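Local coordinates for spike protein P5 (Enterobacteria phage PRD1, PDB 1YQ8) that forms, as a homotrimer and together with proteins P31 and P2, the spike complexes at the five-fold vertices of the capsid, essential for infectivity, at residues A[48-53]-A[85-90]. Residues are numbered along the deposited sequence; the frame is centred on the assembly and turned at random.
Sequences ASVTDA and NSVGTG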
ATOM      1  N   ALA A  48      -4.561 -14.427   4.365  1.00 37.07           N
ATOM      2  CA  ALA A  48      -4.535 -13.435   3.297  1.00 35.41           C
ATOM      3  C   ALA A  48      -3.121 -12.948   3.028  1.00 35.63           C
ATOM      4  O   ALA A  48      -2.248 -12.993   3.901  1.00 36.44           O
ATOM      5  CB  ALA A  48      -5.414 -12.271   3.660  1.00 34.73           C
ATOM      6  N   SER A  49      -2.900 -12.487   1.806  1.00 34.78           N
ATOM      7  CA  SER A  49      -1.603 -11.974   1.387  1.00 34.65           C
ATOM      8  C   SER A  49      -1.795 -11.349   0.014  1.00 33.84           C
ATOM      9  O   SER A  49      -2.883 -11.419  -0.542  1.00 34.40           O
ATOM     10  CB  SER A  49      -0.583 -13.111   1.318  1.00 34.77           C
ATOM     11  OG  SER A  49      -1.013 -14.131   0.441  1.00 36.07           O
ATOM     12  N   VAL A  50      -0.762 -10.725  -0.536  1.00 32.47           N
ATOM     13  CA  VAL A  50      -0.910 -10.118  -1.844  1.00 32.36           C
ATOM     14  C   VAL A  50      -0.640 -11.141  -2.918  1.00 32.49           C
ATOM     15  O   VAL A  50       0.035 -12.141  -2.698  1.00 32.83           O
ATOM     16  CB  VAL A  50       0.036  -8.933  -2.048  1.00 33.09           C
ATOM     17  CG1 VAL A  50      -0.191  -7.909  -0.960  1.00 32.84           C
ATOM     18  CG2 VAL A  50       1.481  -9.413  -2.080  1.00 33.20           C
ATOM     19  N   THR A  51      -1.176 -10.878  -4.095  1.00 33.12           N
ATOM     20  CA  THR A  51      -1.015 -11.785  -5.215  1.00 32.30           C
ATOM     21  C   THR A  51       0.403 -11.788  -5.751  1.00 30.41           C
ATOM     22  O   THR A  51       1.026 -12.847  -5.878  1.00 29.71           O
ATOM     23  CB  THR A  51      -1.982 -11.415  -6.351  1.00 30.88           C
ATOM     24  OG1 THR A  51      -1.755 -10.057  -6.747  1.00 32.00           O
ATOM     25  CG2 THR A  51      -3.412 -11.570  -5.883  1.00 29.96           C
ATOM     26  N   ASP A  52       0.918 -10.602  -6.050  1.00 28.85           N
ATOM     27  CA  ASP A  52       2.251 -10.506  -6.604  1.00 27.40           C
ATOM     28  C   ASP A  52       3.064  -9.341  -6.056  1.00 27.87           C
ATOM     29  O   ASP A  52       2.529  -8.276  -5.737  1.00 29.44           O
ATOM     30  CB  ASP A  52       2.143 -10.412  -8.124  1.00 27.43           C
ATOM     31  CG  ASP A  52       1.047 -11.307  -8.684  1.00 26.76           C
ATOM     32  OD1 ASP A  52      -0.130 -10.898  -8.632  1.00 24.20           O
ATOM     33  OD2 ASP A  52       1.360 -12.422  -9.157  1.00 24.99           O
ATOM     34  N   ALA A  53       4.368  -9.558  -5.949  1.00 26.22           N
ATOM     35  CA  ALA A  53       5.278  -8.544  -5.445  1.00 23.72           C
ATOM     36  C   ALA A  53       6.707  -8.938  -5.791  1.00 23.17           C
ATOM     37  O   ALA A  53       7.058 -10.114  -5.774  1.00 22.63           O
ATOM     38  CB  ALA A  53       5.119  -8.406  -3.931  1.00 22.11           C
ATOM     39  N   ASN A  85      13.147 -10.136  -2.479  1.00 28.91           N
ATOM     40  CA  ASN A  85      11.902 -10.804  -2.107  1.00 28.22           C
ATOM     41  C   ASN A  85      10.936 -10.774  -3.279  1.00 28.70           C
ATOM     42  O   ASN A  85      10.993  -9.882  -4.132  1.00 28.42           O
ATOM     43  CB  ASN A  85      11.248 -10.087  -0.919  1.00 30.55           C
ATOM     44  CG  ASN A  85       9.922 -10.721  -0.503  1.00 32.18           C
ATOM     45  OD1 ASN A  85       9.897 -11.781   0.115  1.00 32.89           O
ATOM     46  ND2 ASN A  85       8.814 -10.072  -0.852  1.00 30.40           N
ATOM     47  N   SER A  86      10.054 -11.761  -3.331  1.00 28.38           N
ATOM     48  CA  SER A  86       9.060 -11.815  -4.387  1.00 29.42           C
ATOM     49  C   SER A  86       7.907 -12.645  -3.869  1.00 30.54           C
ATOM     50  O   SER A  86       8.068 -13.436  -2.945  1.00 29.14           O
ATOM     51  CB  SER A  86       9.629 -12.422  -5.681  1.00 29.57           C
ATOM     52  OG  SER A  86       9.536 -13.833  -5.699  1.00 29.55           O
ATOM     53  N   VAL A  87       6.737 -12.437  -4.463  1.00 32.64           N
ATOM     54  CA  VAL A  87       5.517 -13.132  -4.077  1.00 32.54           C
ATOM     55  C   VAL A  87       4.691 -13.366  -5.344  1.00 34.06           C
ATOM     56  O   VAL A  87       4.229 -12.413  -5.975  1.00 33.04           O
ATOM     57  CB  VAL A  87       4.683 -12.273  -3.091  1.00 31.68           C
ATOM     58  CG1 VAL A  87       3.470 -13.043  -2.642  1.00 33.20           C
ATOM     59  CG2 VAL A  87       5.520 -11.871  -1.902  1.00 28.34           C
ATOM     60  N   GLY A  88       4.515 -14.630  -5.716  1.00 35.39           N
ATOM     61  CA  GLY A  88       3.735 -14.940  -6.902  1.00 36.01           C
ATOM     62  C   GLY A  88       4.554 -14.896  -8.177  1.00 36.80           C
ATOM     63  O   GLY A  88       5.769 -14.689  -8.135  1.00 37.44           O
ATOM     64  N   THR A  89       3.893 -15.091  -9.315  1.00 36.86           N
ATOM     65  CA  THR A  89       4.576 -15.069 -10.603  1.00 37.59           C
ATOM     66  C   THR A  89       4.131 -13.898 -11.457  1.00 37.01           C
ATOM     67  O   THR A  89       4.584 -13.747 -12.589  1.00 37.62           O
ATOM     68  CB  THR A  89       4.303 -16.342 -11.408  1.00 39.35           C
ATOM     69  OG1 THR A  89       2.887 -16.488 -11.589  1.00 41.30           O
ATOM     70  CG2 THR A  89       4.866 -17.563 -10.687  1.00 38.18           C
ATOM     71  N   GLY A  90       3.237 -13.075 -10.915  1.00 36.38           N
ATOM     72  CA  GLY A  90       2.747 -11.931 -11.662  1.00 35.14           C
ATOM     73  C   GLY A  90       3.816 -10.916 -12.015  1.00 34.46           C
ATOM     74  O   GLY A  90       3.827 -10.410 -13.131  1.00 35.38           O
TER
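Val87 overlaps Ala53 on one face of one of the two five-stranded antiparallel sheets of the beta-jelly-roll in this C-terminal part of P5, with Val87 CB and CG2 both lying against the methyl of Ala53. Here the chain comes off the two-stranded hairpin 35-40/43-48 and enters strand 52-59, next to the end of strand 82-87, an outermost strand of its sheet within this chain. Ala53 and Val87 form an antiparallel hydrogen-bonded pair: Val87 N donates to Ala53 O at 2.7 Å, and Ala53 N reaches Val87 O at 2.9 Å, though the position of that oxygen is less certain. The other branch of Val87, CG1, stands anti to the backbone N (chi1 -177°), a rotation that carries it back toward the linker, where it meets Val50 CG2 at 4.2 Å with the two side chains crossing at about a right angle. Val50 also packs on Asn191 of a neighbouring subunit. Beyond the paired residues, the Asp52 carboxylate reaches the loop after strand 82-87. Its OD1 makes a salt bridge with Lys104 NZ and is met by Thr51 OG1 from above the carboxylate plane, while OD2 takes a weak, bent hydrogen bond from Gly90 N at 2.7 Å.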